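Local coordinates for putative ribose operon repressor (Burkholderia thailandensis, PDB 3EGC), which probably acts as a LacI-family transcriptional repressor, binding regulatory DNA through a helix-turn-helix region and sensing a small ligand with its periplasmic-binding-protein-like domain, at residues 189-194 and 217-222. Sequence-based numbering, arbitrary orientation.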
loop_
_atom_site.group_PDB
_atom_site.type_symbol
_atom_site.label_atom_id
_atom_site.label_comp_id
_atom_site.label_asym_id
_atom_site.label_seq_id
_atom_site.Cartn_x
_atom_site.Cartn_y
_atom_site.Cartn_z
ATOM N N ALA A 189 14.658 -24.033 0.644
ATOM C CA ALA A 189 13.503 -23.249 0.253
ATOM C C ALA A 189 12.630 -22.899 1.484
ATOM O O ALA A 189 12.674 -23.569 2.523
ATOM C CB ALA A 189 12.716 -23.973 -0.777
ATOM N N LEU A 190 11.877 -21.817 1.349
ATOM C CA LEU A 190 11.021 -21.317 2.389
ATOM C C LEU A 190 9.680 -20.990 1.755
ATOM O O LEU A 190 9.635 -20.471 0.615
ATOM C CB LEU A 190 11.624 -20.026 2.982
ATOM C CG LEU A 190 12.481 -20.000 4.276
ATOM C CD1 LEU A 190 12.843 -21.414 4.870
ATOM C CD2 LEU A 190 13.667 -19.033 4.190
ATOM N N LEU A 191 8.602 -21.299 2.482
ATOM C CA LEU A 191 7.354 -20.652 2.254
ATOM C C LEU A 191 7.329 -19.415 3.178
ATOM O O LEU A 191 7.597 -19.545 4.399
ATOM C CB LEU A 191 6.202 -21.573 2.633
ATOM C CG LEU A 191 4.762 -21.047 2.649
ATOM C CD1 LEU A 191 4.215 -20.579 1.271
ATOM C CD2 LEU A 191 3.765 -22.041 3.321
ATOM N N THR A 192 6.983 -18.258 2.632
ATOM C CA THR A 192 6.743 -17.096 3.475
ATOM C C THR A 192 5.272 -16.697 3.424
ATOM O O THR A 192 4.686 -16.663 2.340
ATOM C CB THR A 192 7.610 -15.899 3.061
ATOM O OG1 THR A 192 7.474 -15.712 1.645
ATOM C CG2 THR A 192 9.139 -16.175 3.401
ATOM N N SER A 193 4.686 -16.401 4.576
ATOM C CA SER A 193 3.271 -16.223 4.646
ATOM C C SER A 193 2.691 -14.848 4.212
ATOM O O SER A 193 1.517 -14.712 4.159
ATOM C CB SER A 193 2.772 -16.617 6.034
ATOM O OG SER A 193 3.235 -15.728 7.001
ATOM N N SER A 194 3.520 -13.864 3.885
ATOM C CA SER A 194 3.052 -12.617 3.261
ATOM C C SER A 194 4.242 -11.861 2.715
ATOM O O SER A 194 5.393 -12.237 2.987
ATOM C CB SER A 194 2.305 -11.731 4.270
ATOM O OG SER A 194 3.183 -11.291 5.286
ATOM N N GLU A 217 15.491 -20.753 -2.129
ATOM C CA GLU A 217 14.341 -20.266 -2.897
ATOM C C GLU A 217 13.173 -19.903 -1.973
ATOM O O GLU A 217 13.167 -20.277 -0.789
ATOM C CB GLU A 217 13.946 -21.222 -4.044
ATOM C CG GLU A 217 14.908 -21.113 -5.271
ATOM C CD GLU A 217 14.645 -22.131 -6.387
ATOM O OE1 GLU A 217 13.677 -22.915 -6.342
ATOM O OE2 GLU A 217 15.407 -22.130 -7.363
ATOM N N ILE A 218 12.223 -19.138 -2.511
ATOM C CA ILE A 218 11.124 -18.584 -1.748
ATOM C C ILE A 218 9.822 -18.550 -2.524
ATOM O O ILE A 218 9.780 -18.053 -3.656
ATOM C CB ILE A 218 11.417 -17.111 -1.288
ATOM C CG1 ILE A 218 12.663 -17.066 -0.386
ATOM C CG2 ILE A 218 10.165 -16.495 -0.598
ATOM C CD1 ILE A 218 13.085 -15.598 0.064
ATOM N N VAL A 219 8.754 -19.083 -1.930
ATOM C CA VAL A 219 7.426 -18.802 -2.475
ATOM C C VAL A 219 6.706 -17.999 -1.394
ATOM O O VAL A 219 6.927 -18.243 -0.219
ATOM C CB VAL A 219 6.641 -20.090 -2.864
ATOM C CG1 VAL A 219 7.332 -20.762 -3.996
ATOM C CG2 VAL A 219 6.514 -21.115 -1.607
ATOM N N SER A 220 5.855 -17.069 -1.810
ATOM C CA SER A 220 5.262 -16.112 -0.931
ATOM C C SER A 220 3.768 -15.971 -1.222
ATOM O O SER A 220 3.348 -16.211 -2.354
ATOM C CB SER A 220 5.938 -14.756 -1.127
ATOM O OG SER A 220 5.418 -13.768 -0.245
ATOM N N PHE A 221 2.980 -15.582 -0.209
ATOM C CA PHE A 221 1.656 -15.007 -0.454
ATOM C C PHE A 221 1.761 -13.510 -0.823
ATOM O O PHE A 221 2.717 -12.844 -0.456
ATOM C CB PHE A 221 0.724 -15.123 0.766
ATOM C CG PHE A 221 0.061 -16.487 0.918
ATOM C CD1 PHE A 221 -1.312 -16.586 0.869
ATOM C CD2 PHE A 221 0.813 -17.640 1.191
ATOM C CE1 PHE A 221 -1.953 -17.796 1.048
ATOM C CE2 PHE A 221 0.195 -18.873 1.364
ATOM C CZ PHE A 221 -1.181 -18.974 1.298
ATOM N N ASP A 222 0.746 -13.007 -1.541
ATOM C CA ASP A 222 0.730 -11.630 -2.003
ATOM C C ASP A 222 1.539 -11.435 -3.281
ATOM O O ASP A 222 2.741 -11.757 -3.353
ATOM C CB ASP A 222 1.207 -10.688 -0.913
ATOM C CG ASP A 222 0.379 -10.798 0.333
ATOM O OD1 ASP A 222 -0.877 -11.016 0.188
ATOM O OD2 ASP A 222 0.988 -10.730 1.418
#
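Strands 189-192 and 217-221, joined through helix 195-208 in a beta-alpha-beta crossover, lie side by side and parallel in the periplasmic-binding-protein-like fold of LacI-type repressors. The backbone ladder alternates across the pair: Leu190 N donates to Glu217 O and Leu190 O accepts from Val219 N; Thr192 N donates to Val219 O (2.9 Å, 171° at the hydrogen) and Thr192 O accepts a longer bond, 3.3 Å, from Phe221 N. On one face Leu191 CD1 lies 3.7 Å from Val219 CG2 and meets the edge of the Phe221 ring more loosely, CE2 at 4.4 Å. Leu191 gets there by holding CG anti to its N (chi1 172°). On the other face Thr192 OG1 lies against Ser220 CB, 3.3 Å away, while Ile218 CG2 slants past the same threonine. Beyond the strand ends, Asp222 OD2 comes within 3.3 Å of Ser194 CB and accepts a bond from His195 N, in the helix whose N-cap position Ser194 occupies, while OD1 is held by Gln239 NE2. Thr198, in that helix, bonds both Thr192 OG1 and Ser220 OG. Helix 109-122 packs on Ala189 and Val219, helix 195-208 covers Thr192 and Ile218, and strands 128-131 and 236-238 flank the pair.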